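Local atomic coordinates of mutual gliding-motility protein MglA (Myxococcus xanthus, PDB entry 5YMX), a protein that belongs to the small Ras-like P-loop proteins of the ADP-ribosylation factor family and is named for its part in gliding motility. Residues Ser8-Cys13 against Lys71-Leu76; Thr54-Phe59 against His75-Pro80; Ile134-Gln139 against Arg161-Tyr166. All coordinates share one frame; numbering follows the deposited sequence. Where two conformers were deposited one is given.

How the contacts relate
All three contacts belong to one mixed beta sheet, the core of a Ras-like P-loop fold. Contacts 1 and 2 have centres about 14 Å apart and share strand 71-78, which pairs in parallel with strand 10-18 in contact 1 and antiparallel with strand 53-59 in contact 2. They share His-75 and Leu-76, and a salt bridge from Arg-73 to Asp-58 ties them together. Contact 3 comes later in the chain and joins strands 136-141 and 165-167, its centre about 22 Å from contact 1 and 19 Å from contact 2. Strand 98-104 bridges the gap, pairing with both 10-18 and 136-141. Strand 71-78 thus leads from the Glu-10/Arg-73 salt bridge toward Pro-80 beside the bound GDP.

Contact 1: Ser8-Cys13 against Lys71-Leu76; sequences SREINC and KTRFHL
Glu-10 and Arg-73 meet on one face of a parallel strand pair, 10-18 with 71-78, in the central sheet of this Ras-like fold. The Arg-73 side chain leaves the strand with CG anti to the backbone N (chi1 -180°) and runs along the Asn-12 side chain. CB, CG and CD pass the Asn-12 amide in turn. A bend at chi3 then swings the guanidinium back toward Glu-10. There NE reaches Glu-10 OE1 at 2.8 Å in an almost straight bond (175°), arriving from above the carboxylate plane. NH2 takes Glu-10 OE2 at 2.9 Å on the syn side but tilted out of the carboxylate plane, so both oxygens are gripped side-on and the guanidinium is fixed in rotation. NH1 continues to Asp-58, and Arg-73 thus answers two carboxylates, one from each strand flanking its own.

The backbones are laced by alternating bonds, among them Cys-13 N to Arg-73 O and His-75 N to Cys-13 O. On the other face Ile-11, Cys-13, Thr-72 and Phe-74 are buried, with Ile-11, Cys-13 and Thr-72 packed against helix 176-193. Thr-72 OG1 finds no polar partner there, whereas its methyl CG2 lies 3.7 Å from Cys-13 SG.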
loop_
_atom_site.group_PDB
_atom_site.type_symbol
_atom_site.label_atom_id
_atom_site.label_comp_id
_atom_site.label_asym_id
_atom_site.label_seq_id
_atom_site.Cartn_x
_atom_site.Cartn_y
_atom_site.Cartn_z
ATOM N N SER A 8 11.886 -5.129 -20.737
ATOM C CA SER A 8 10.744 -6.004 -20.520
ATOM C C SER A 8 9.430 -5.371 -20.952
ATOM O O SER A 8 8.409 -6.069 -20.994
ATOM C CB SER A 8 10.643 -6.351 -19.036
ATOM O OG SER A 8 10.409 -5.177 -18.281
ATOM N N ARG A 9 9.433 -4.077 -21.277
ATOM C CA ARG A 9 8.208 -3.345 -21.592
ATOM C C ARG A 9 7.189 -3.456 -20.460
ATOM O O ARG A 9 5.998 -3.708 -20.671
ATOM C CB ARG A 9 7.619 -3.765 -22.938
ATOM C CG ARG A 9 8.410 -3.237 -24.109
ATOM C CD ARG A 9 7.766 -3.603 -25.428
ATOM N NE ARG A 9 8.621 -3.225 -26.547
ATOM C CZ ARG A 9 8.324 -3.458 -27.820
ATOM N NH1 ARG A 9 7.189 -4.067 -28.137
ATOM N NH2 ARG A 9 9.163 -3.084 -28.778
ATOM N N GLU A 10 7.671 -3.267 -19.238
ATOM C CA GLU A 10 6.816 -3.294 -18.060
ATOM C C GLU A 10 6.985 -2.007 -17.275
ATOM O O GLU A 10 8.112 -1.560 -17.036
ATOM C CB GLU A 10 7.136 -4.482 -17.148
ATOM C CG GLU A 10 6.784 -5.824 -17.768
ATOM C CD GLU A 10 7.069 -6.985 -16.836
ATOM O OE1 GLU A 10 7.756 -6.795 -15.814
ATOM O OE2 GLU A 10 6.597 -8.099 -17.119
ATOM N N ILE A 11 5.864 -1.431 -16.857
ATOM C CA ILE A 11 5.854 -0.370 -15.862
ATOM C C ILE A 11 5.703 -1.053 -14.514
ATOM O O ILE A 11 4.707 -1.736 -14.269
ATOM C CB ILE A 11 4.687 0.595 -16.104
ATOM C CG1 ILE A 11 4.773 1.217 -17.494
ATOM C CG2 ILE A 11 4.667 1.671 -15.031
ATOM C CD1 ILE A 11 3.476 1.833 -17.959
ATOM N N ASN A 12 6.677 -0.864 -13.636
ATOM C CA ASN A 12 6.671 -1.493 -12.323
ATOM C C ASN A 12 6.244 -0.457 -11.301
ATOM O O ASN A 12 6.935 0.555 -11.112
ATOM C CB ASN A 12 8.066 -2.011 -11.993
ATOM C CG ASN A 12 8.500 -3.127 -12.915
ATOM O OD1 ASN A 12 9.143 -2.900 -13.955
ATOM N ND2 ASN A 12 8.152 -4.339 -12.554
ATOM N N CYS A 13 5.113 -0.702 -10.646
ATOM C CA CYS A 13 4.537 0.233 -9.694
ATOM C C CYS A 13 4.635 -0.336 -8.287
ATOM O O CYS A 13 4.299 -1.503 -8.059
ATOM C CB CYS A 13 3.071 0.500 -10.027
ATOM S SG CYS A 13 2.849 1.218 -11.642
ATOM N N LYS A 71 2.978 -3.184 -20.285
ATOM C CA LYS A 71 2.150 -3.812 -19.269
ATOM C C LYS A 71 2.544 -3.264 -17.904
ATOM O O LYS A 71 3.655 -2.771 -17.714
ATOM C CB LYS A 71 2.330 -5.329 -19.298
ATOM C CG LYS A 71 1.821 -5.981 -20.580
ATOM C CD LYS A 71 1.919 -7.498 -20.504
ATOM C CE LYS A 71 1.577 -8.148 -21.840
ATOM N NZ LYS A 71 0.186 -7.845 -22.289
ATOM N N THR A 72 1.616 -3.333 -16.950
ATOM C CA THR A 72 1.866 -2.819 -15.608
ATOM C C THR A 72 1.996 -3.982 -14.633
ATOM O O THR A 72 1.080 -4.804 -14.512
ATOM C CB THR A 72 0.783 -1.837 -15.154
ATOM O OG1 THR A 72 0.716 -0.732 -16.064
ATOM C CG2 THR A 72 1.101 -1.308 -13.755
ATOM N N ARG A 73 3.129 -4.038 -13.937
ATOM C CA ARG A 73 3.405 -5.022 -12.902
ATOM C C ARG A 73 3.331 -4.318 -11.557
ATOM O O ARG A 73 3.967 -3.278 -11.368
ATOM C CB ARG A 73 4.812 -5.604 -13.093
ATOM C CG ARG A 73 5.191 -6.662 -12.050
ATOM C CD ARG A 73 6.542 -7.308 -12.340
ATOM N NE ARG A 73 6.524 -8.053 -13.598
ATOM C CZ ARG A 73 6.029 -9.279 -13.725
ATOM N NH1 ARG A 73 5.517 -9.901 -12.670
ATOM N NH2 ARG A 73 6.040 -9.887 -14.904
ATOM N N PHE A 74 2.558 -4.877 -10.630
ATOM C CA PHE A 74 2.372 -4.283 -9.313
ATOM C C PHE A 74 3.230 -5.005 -8.290
ATOM O O PHE A 74 3.294 -6.236 -8.276
ATOM C CB PHE A 74 0.895 -4.316 -8.898
ATOM C CG PHE A 74 0.063 -3.323 -9.643
ATOM C CD1 PHE A 74 0.032 -1.996 -9.244
ATOM C CD2 PHE A 74 -0.643 -3.699 -10.777
ATOM C CE1 PHE A 74 -0.712 -1.062 -9.948
ATOM C CE2 PHE A 74 -1.388 -2.767 -11.479
ATOM C CZ PHE A 74 -1.422 -1.452 -11.061
ATOM N N HIS A 75 3.900 -4.227 -7.440
ATOM C CA HIS A 75 4.739 -4.758 -6.376
ATOM C C HIS A 75 4.150 -4.258 -5.072
ATOM O O HIS A 75 4.070 -3.045 -4.864
ATOM C CB HIS A 75 6.169 -4.224 -6.499
ATOM C CG HIS A 75 6.855 -4.567 -7.782
ATOM N ND1 HIS A 75 8.010 -5.315 -7.821
ATOM C CD2 HIS A 75 6.578 -4.228 -9.065
ATOM C CE1 HIS A 75 8.401 -5.445 -9.074
ATOM N NE2 HIS A 75 7.550 -4.797 -9.850
ATOM N N LEU A 76 3.739 -5.173 -4.205
ATOM C CA LEU A 76 3.141 -4.819 -2.921
ATOM C C LEU A 76 4.187 -5.003 -1.832
ATOM O O LEU A 76 4.815 -6.067 -1.747
ATOM C CB LEU A 76 1.906 -5.671 -2.615
ATOM C CG LEU A 76 0.817 -5.783 -3.686
ATOM C CD1 LEU A 76 -0.446 -6.350 -3.064
ATOM C CD2 LEU A 76 0.531 -4.468 -4.395
#

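Contact 2: Thr54-Phe59 against His75-Pro80; sequences TLFFDF and HLYTVP. With GDP (guanosine-5'-diphosphate), chain C.
Phe-56 and Tyr-77 face each other across the antiparallel hairpin of strands 53-59 and 71-78, at a non-hydrogen-bonded pair. Their ring planes are almost parallel (1°), but one ring is displaced so that little of either lies over the other, the centroids 4.6 Å apart. The offset sets Phe-56 CB, rather than its ring, over the centre of the Tyr-77 ring, 3.5 Å from the centroid. Phe-56 CG sits between its backbone N and carbonyl carbon (chi1 63°), which lays the ring alongside that of Tyr-77. Two residues on, at the next non-hydrogen-bonded pair, Asp-58 also places CB over a ring, on a face of the His-75 imidazole, 3.4 Å from ND1. The carboxylate goes elsewhere, to Arg-73.

This partly exposed face, with Phe-56, Asp-58, His-75 and Tyr-77, is the tightly packed one. The opposite face, largely buried and partly covered by helix 25-34, meets more loosely across the pair: Phe-57 CZ touches Leu-76 CD1 at 3.8 Å, Phe-59 brings CE1, at its ring edge, to 4.2 Å from Leu-76 CG, and Leu-55 CB lies 4.0 Å from Thr-78 CG2. Helix and loop residues add further packing, including Ile-32 against both Phe-57 and Leu-76. Paired backbone bonds join Leu-55 with Thr-78 and Phe-57 with Leu-76. Past the last pair the chain turns to Pro-80, whose CB is 3.6 Å from O1B of GDP.

Side chains therefore meet across this hairpin through carbon and ring surfaces, while direct polar links are left to the backbone; Pro-80 likewise offers the phosphate end of GDP a carbon.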
loop_
_atom_site.group_PDB
_atom_site.type_symbol
_atom_site.label_atom_id
_atom_site.label_comp_id
_atom_site.label_asym_id
_atom_site.label_seq_id
_atom_site.Cartn_x
_atom_site.Cartn_y
_atom_site.Cartn_z
ATOM N N THR A 54 10.835 -6.954 5.961
ATOM C CA THR A 54 10.065 -6.467 4.829
ATOM C C THR A 54 9.372 -7.660 4.186
ATOM O O THR A 54 9.958 -8.744 4.103
ATOM C CB THR A 54 10.999 -5.808 3.801
ATOM O OG1 THR A 54 11.752 -4.769 4.437
ATOM C CG2 THR A 54 10.207 -5.197 2.662
ATOM N N LEU A 55 8.151 -7.459 3.726
ATOM C CA LEU A 55 7.378 -8.501 3.072
ATOM C C LEU A 55 6.882 -7.924 1.761
ATOM O O LEU A 55 6.318 -6.825 1.745
ATOM C CB LEU A 55 6.196 -8.903 3.958
ATOM C CG LEU A 55 5.270 -9.973 3.414
ATOM C CD1 LEU A 55 6.011 -11.309 3.345
ATOM C CD2 LEU A 55 4.045 -10.072 4.311
ATOM N N PHE A 56 7.078 -8.657 0.663
ATOM C CA PHE A 56 6.683 -8.105 -0.625
ATOM C C PHE A 56 6.509 -9.204 -1.657
ATOM O O PHE A 56 7.005 -10.321 -1.503
ATOM C CB PHE A 56 7.647 -7.013 -1.131
ATOM C CG PHE A 56 9.041 -7.496 -1.397
ATOM C CD1 PHE A 56 9.961 -7.637 -0.365
ATOM C CD2 PHE A 56 9.447 -7.785 -2.694
ATOM C CE1 PHE A 56 11.269 -8.055 -0.629
ATOM C CE2 PHE A 56 10.751 -8.206 -2.954
ATOM C CZ PHE A 56 11.655 -8.341 -1.920
ATOM N N PHE A 57 5.805 -8.852 -2.724
ATOM C CA PHE A 57 5.743 -9.689 -3.916
ATOM C C PHE A 57 5.298 -8.839 -5.094
ATOM O O PHE A 57 4.837 -7.707 -4.934
ATOM C CB PHE A 57 4.810 -10.897 -3.734
ATOM C CG PHE A 57 3.349 -10.544 -3.641
ATOM C CD1 PHE A 57 2.787 -10.149 -2.433
ATOM C CD2 PHE A 57 2.521 -10.652 -4.754
ATOM C CE1 PHE A 57 1.421 -9.848 -2.340
ATOM C CE2 PHE A 57 1.162 -10.374 -4.663
ATOM C CZ PHE A 57 0.611 -9.976 -3.455
ATOM N N ASP A 58 5.412 -9.409 -6.287
ATOM C CA ASP A 58 4.945 -8.724 -7.479
ATOM C C ASP A 58 4.063 -9.641 -8.315
ATOM O O ASP A 58 4.115 -10.868 -8.211
ATOM C CB ASP A 58 6.104 -8.118 -8.311
ATOM C CG ASP A 58 6.995 -9.170 -8.936
ATOM O OD1 ASP A 58 6.575 -9.807 -9.927
ATOM O OD2 ASP A 58 8.128 -9.348 -8.449
ATOM N N PHE A 59 3.223 -9.018 -9.131
ATOM C CA PHE A 59 2.366 -9.784 -10.023
ATOM C C PHE A 59 1.971 -8.914 -11.210
ATOM O O PHE A 59 1.961 -7.682 -11.128
ATOM C CB PHE A 59 1.121 -10.338 -9.307
ATOM C CG PHE A 59 0.170 -9.279 -8.841
ATOM C CD1 PHE A 59 0.432 -8.550 -7.695
ATOM C CD2 PHE A 59 -0.989 -9.004 -9.556
ATOM C CE1 PHE A 59 -0.451 -7.560 -7.264
ATOM C CE2 PHE A 59 -1.871 -8.018 -9.136
ATOM C CZ PHE A 59 -1.599 -7.294 -7.988
ATOM N N HIS A 75 3.900 -4.227 -7.440
ATOM C CA HIS A 75 4.739 -4.758 -6.376
ATOM C C HIS A 75 4.150 -4.258 -5.072
ATOM O O HIS A 75 4.070 -3.045 -4.864
ATOM C CB HIS A 75 6.169 -4.224 -6.499
ATOM C CG HIS A 75 6.855 -4.567 -7.782
ATOM N ND1 HIS A 75 8.010 -5.315 -7.821
ATOM C CD2 HIS A 75 6.578 -4.228 -9.065
ATOM C CE1 HIS A 75 8.401 -5.445 -9.074
ATOM N NE2 HIS A 75 7.550 -4.797 -9.850
ATOM N N LEU A 76 3.739 -5.173 -4.205
ATOM C CA LEU A 76 3.141 -4.819 -2.921
ATOM C C LEU A 76 4.187 -5.003 -1.832
ATOM O O LEU A 76 4.815 -6.067 -1.747
ATOM C CB LEU A 76 1.906 -5.671 -2.615
ATOM C CG LEU A 76 0.817 -5.783 -3.686
ATOM C CD1 LEU A 76 -0.446 -6.350 -3.064
ATOM C CD2 LEU A 76 0.531 -4.468 -4.395
ATOM N N TYR A 77 4.361 -3.972 -0.997
ATOM C CA TYR A 77 5.408 -3.952 0.021
ATOM C C TYR A 77 4.834 -3.554 1.373
ATOM O O TYR A 77 3.981 -2.666 1.455
ATOM C CB TYR A 77 6.476 -2.883 -0.312
ATOM C CG TYR A 77 7.547 -3.335 -1.270
ATOM C CD1 TYR A 77 7.298 -3.439 -2.633
ATOM C CD2 TYR A 77 8.809 -3.665 -0.807
ATOM C CE1 TYR A 77 8.294 -3.859 -3.505
ATOM C CE2 TYR A 77 9.806 -4.095 -1.668
ATOM C CZ TYR A 77 9.538 -4.195 -3.012
ATOM O OH TYR A 77 10.538 -4.623 -3.864
ATOM N N THR A 78 5.364 -4.151 2.438
ATOM C CA THR A 78 5.027 -3.697 3.778
ATOM C C THR A 78 6.150 -4.044 4.737
ATOM O O THR A 78 6.958 -4.942 4.482
ATOM C CB THR A 78 3.690 -4.294 4.250
ATOM O OG1 THR A 78 3.170 -3.512 5.329
ATOM C CG2 THR A 78 3.831 -5.746 4.731
ATOM N N VAL A 79 6.186 -3.318 5.851
ATOM C CA VAL A 79 7.043 -3.648 6.991
ATOM C C VAL A 79 6.111 -4.203 8.057
ATOM O O VAL A 79 5.393 -3.432 8.709
ATOM C CB VAL A 79 7.788 -2.413 7.524
ATOM C CG1 VAL A 79 8.561 -2.763 8.788
ATOM C CG2 VAL A 79 8.712 -1.857 6.472
ATOM N N PRO A 80 6.049 -5.516 8.231
ATOM C CA PRO A 80 5.040 -6.100 9.115
ATOM C C PRO A 80 5.511 -6.164 10.560
ATOM O O PRO A 80 6.706 -6.153 10.860
ATOM C CB PRO A 80 4.895 -7.524 8.555
ATOM C CG PRO A 80 6.272 -7.849 8.079
ATOM C CD PRO A 80 6.827 -6.547 7.519
HETATM P PB GDP C . 0.778 -6.450 10.427
HETATM O O1B GDP C . 1.329 -7.162 9.217
HETATM O O2B GDP C . 1.769 -6.333 11.544
HETATM O O3B GDP C . 0.122 -5.142 10.103
HETATM O O3A GDP C . -0.446 -7.339 11.037
HETATM P PA GDP C . -0.974 -8.819 10.634
HETATM O O1A GDP C . 0.106 -9.813 10.919
HETATM O O2A GDP C . -1.580 -8.835 9.262
HETATM O "O5'" GDP C . -2.173 -8.997 11.678
HETATM C "C5'" GDP C . -1.934 -9.033 13.089
HETATM C "C4'" GDP C . -2.998 -9.895 13.764
HETATM O "O4'" GDP C . -4.294 -9.311 13.578
HETATM C "C3'" GDP C . -3.080 -11.304 13.202
HETATM O "O3'" GDP C . -3.391 -12.184 14.294
HETATM C "C2'" GDP C . -4.258 -11.234 12.255
HETATM O "O2'" GDP C . -4.900 -12.500 12.085
HETATM C "C1'" GDP C . -5.167 -10.264 12.977
HETATM N N9 GDP C . -6.069 -9.559 12.057
HETATM C C8 GDP C . -5.714 -8.908 10.918
HETATM N N7 GDP C . -6.812 -8.367 10.328
HETATM C C5 GDP C . -7.865 -8.645 11.135
HETATM C C6 GDP C . -9.303 -8.363 11.114
HETATM O O6 GDP C . -9.816 -7.708 10.188
HETATM N N1 GDP C . -10.040 -8.841 12.128
HETATM C C2 GDP C . -9.538 -9.552 13.148
HETATM N N2 GDP C . -10.382 -9.980 14.118
HETATM N N3 GDP C . -8.221 -9.857 13.237
HETATM C C4 GDP C . -7.372 -9.423 12.268
#

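Contact 3: Ile134-Gln139 against Arg161-Tyr166; sequences IPYVIQ and RNIPEY
A beta-alpha-beta unit, strand 136-141, helix 151-158 and strand 165-167, closes on itself where Ile-138 and Glu-165 pair in parallel at an edge of the central sheet. Ile-138 uses both backbone polar atoms toward segment 161-166: its N donates to Pro-164 O at 2.9 Å in an almost straight bond (175°), and its O accepts from Tyr-166 N at 3.0 Å. The first bridge is Ile-138 with Glu-165; Pro-164, still in the loop, contributes its carbonyl.

From that loop Ile-163 reaches in and crosses the Tyr-136 side chain at about a right angle. Its CG2 methyl lies over one face of the Tyr-136 ring, 4.0 Å from the centroid, while CG1 packs on CE2 at 3.7 Å. With chi1 at 167°, Tyr-136 turns CG away from its own N and brings one ring face against Ile-163 CG2. The CG2 methyl of Ile-163 also meets that of Ile-138, and Ile-138 CG2 lies 3.7 Å from Glu-165 CG. Beyond this apolar stem the Glu-165 carboxylate is held by Tyr-140 and Arg-155. Val-137, whose side chain lies on the other side of its strand from Ile-138, touches Pro-164 CB through CG1 and presents CB to the edge of the Tyr-166 ring.

Strand 98-104 flanks segment 134-139 on its other side, bonding to Val-137 and Gln-139. Tyr-166 packs on helix 176-193, Tyr-136 meets Leu-117 of helix 110-126, and the Gln-139 amide spans from Asn-28 in helix 25-34 to Thr-179 in helix 176-193.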
loop_
_atom_site.group_PDB
_atom_site.type_symbol
_atom_site.label_atom_id
_atom_site.label_comp_id
_atom_site.label_asym_id
_atom_site.label_seq_id
_atom_site.Cartn_x
_atom_site.Cartn_y
_atom_site.Cartn_z
ATOM N N ILE A 134 0.010 11.951 -4.014
ATOM C CA ILE A 134 0.257 10.618 -4.556
ATOM C C ILE A 134 -0.976 9.752 -4.346
ATOM O O ILE A 134 -1.760 10.008 -3.418
ATOM C CB ILE A 134 1.504 9.962 -3.940
ATOM C CG1 ILE A 134 1.334 9.757 -2.440
ATOM C CG2 ILE A 134 2.758 10.777 -4.244
ATOM C CD1 ILE A 134 2.432 8.886 -1.843
ATOM N N PRO A 135 -1.179 8.727 -5.172
ATOM C CA PRO A 135 -2.283 7.788 -4.948
ATOM C C PRO A 135 -2.279 7.243 -3.524
ATOM O O PRO A 135 -1.267 6.738 -3.024
ATOM C CB PRO A 135 -2.000 6.690 -5.979
ATOM C CG PRO A 135 -1.368 7.463 -7.129
ATOM C CD PRO A 135 -0.469 8.451 -6.433
ATOM N N TYR A 136 -3.425 7.356 -2.861
ATOM C CA TYR A 136 -3.519 7.068 -1.435
ATOM C C TYR A 136 -4.957 6.683 -1.120
ATOM O O TYR A 136 -5.895 7.408 -1.472
ATOM C CB TYR A 136 -3.088 8.319 -0.640
ATOM C CG TYR A 136 -3.413 8.274 0.836
ATOM C CD1 TYR A 136 -3.254 7.106 1.579
ATOM C CD2 TYR A 136 -3.901 9.402 1.485
ATOM C CE1 TYR A 136 -3.574 7.063 2.915
ATOM C CE2 TYR A 136 -4.231 9.374 2.831
ATOM C CZ TYR A 136 -4.064 8.190 3.539
ATOM O OH TYR A 136 -4.380 8.138 4.872
ATOM N N VAL A 137 -5.124 5.523 -0.491
ATOM C CA VAL A 137 -6.419 5.076 0.001
ATOM C C VAL A 137 -6.237 4.600 1.431
ATOM O O VAL A 137 -5.139 4.216 1.846
ATOM C CB VAL A 137 -7.038 3.952 -0.859
ATOM C CG1 VAL A 137 -7.091 4.336 -2.333
ATOM C CG2 VAL A 137 -6.282 2.653 -0.710
ATOM N N ILE A 138 -7.330 4.616 2.184
ATOM C CA ILE A 138 -7.304 4.208 3.580
ATOM C C ILE A 138 -8.254 3.034 3.787
ATOM O O ILE A 138 -9.378 3.028 3.271
ATOM C CB ILE A 138 -7.582 5.391 4.549
ATOM C CG1 ILE A 138 -7.348 4.982 6.006
ATOM C CG2 ILE A 138 -8.973 5.989 4.383
ATOM C CD1 ILE A 138 -7.141 6.176 6.942
ATOM N N GLN A 139 -7.790 2.043 4.536
ATOM C CA GLN A 139 -8.589 0.875 4.878
ATOM C C GLN A 139 -8.845 0.876 6.373
ATOM O O GLN A 139 -7.904 0.963 7.162
ATOM C CB GLN A 139 -7.841 -0.399 4.487
ATOM C CG GLN A 139 -8.630 -1.674 4.811
ATOM C CD GLN A 139 -7.816 -2.912 4.531
ATOM O OE1 GLN A 139 -7.232 -3.491 5.438
ATOM N NE2 GLN A 139 -7.764 -3.320 3.259
ATOM N N ARG A 161 -9.794 14.520 4.330
ATOM C CA ARG A 161 -9.668 14.961 2.947
ATOM C C ARG A 161 -10.512 14.120 1.999
ATOM O O ARG A 161 -10.265 14.117 0.791
ATOM C CB ARG A 161 -8.201 14.986 2.515
ATOM C CG ARG A 161 -7.362 15.928 3.360
ATOM C CD ARG A 161 -5.886 15.831 3.017
ATOM N NE ARG A 161 -5.603 16.312 1.671
ATOM C CZ ARG A 161 -5.300 17.574 1.380
ATOM N NH1 ARG A 161 -5.242 18.483 2.343
ATOM N NH2 ARG A 161 -5.053 17.927 0.127
ATOM N N ASN A 162 -11.491 13.387 2.525
ATOM C CA ASN A 162 -12.318 12.512 1.699
ATOM C C ASN A 162 -11.452 11.538 0.910
ATOM O O ASN A 162 -11.702 11.264 -0.265
ATOM C CB ASN A 162 -13.240 13.309 0.775
ATOM C CG ASN A 162 -14.321 12.451 0.141
ATOM O OD1 ASN A 162 -14.780 11.474 0.729
ATOM N ND2 ASN A 162 -14.728 12.816 -1.067
ATOM N N ILE A 163 -10.405 11.040 1.562
ATOM C CA ILE A 163 -9.578 9.981 0.979
ATOM C C ILE A 163 -10.465 8.775 0.714
ATOM O O ILE A 163 -11.306 8.443 1.567
ATOM C CB ILE A 163 -8.446 9.613 1.959
ATOM C CG1 ILE A 163 -7.575 10.826 2.280
ATOM C CG2 ILE A 163 -7.622 8.423 1.449
ATOM C CD1 ILE A 163 -7.011 11.495 1.072
ATOM N N PRO A 164 -10.343 8.089 -0.422
ATOM C CA PRO A 164 -11.117 6.856 -0.624
ATOM C C PRO A 164 -10.912 5.898 0.541
ATOM O O PRO A 164 -9.781 5.612 0.934
ATOM C CB PRO A 164 -10.534 6.283 -1.924
ATOM C CG PRO A 164 -9.960 7.458 -2.634
ATOM C CD PRO A 164 -9.444 8.369 -1.555
ATOM N N GLU A 165 -12.022 5.394 1.087
ATOM C CA GLU A 165 -12.038 4.614 2.317
ATOM C C GLU A 165 -12.714 3.278 2.071
ATOM O O GLU A 165 -13.756 3.212 1.405
ATOM C CB GLU A 165 -12.904 5.270 3.394
ATOM C CG GLU A 165 -12.604 6.669 3.774
ATOM C CD GLU A 165 -13.740 7.238 4.591
ATOM O OE1 GLU A 165 -14.877 7.278 4.083
ATOM O OE2 GLU A 165 -13.506 7.612 5.743
ATOM N N TYR A 166 -12.158 2.225 2.672
ATOM C CA TYR A 166 -12.686 0.875 2.514
ATOM C C TYR A 166 -12.732 0.186 3.866
ATOM O O TYR A 166 -11.736 0.162 4.589
ATOM C CB TYR A 166 -11.823 0.078 1.507
ATOM C CG TYR A 166 -11.914 0.754 0.174
ATOM C CD1 TYR A 166 -12.982 0.500 -0.672
ATOM C CD2 TYR A 166 -11.006 1.746 -0.190
ATOM C CE1 TYR A 166 -13.125 1.178 -1.857
ATOM C CE2 TYR A 166 -11.147 2.437 -1.381
ATOM C CZ TYR A 166 -12.207 2.144 -2.208
ATOM O OH TYR A 166 -12.359 2.825 -3.388
#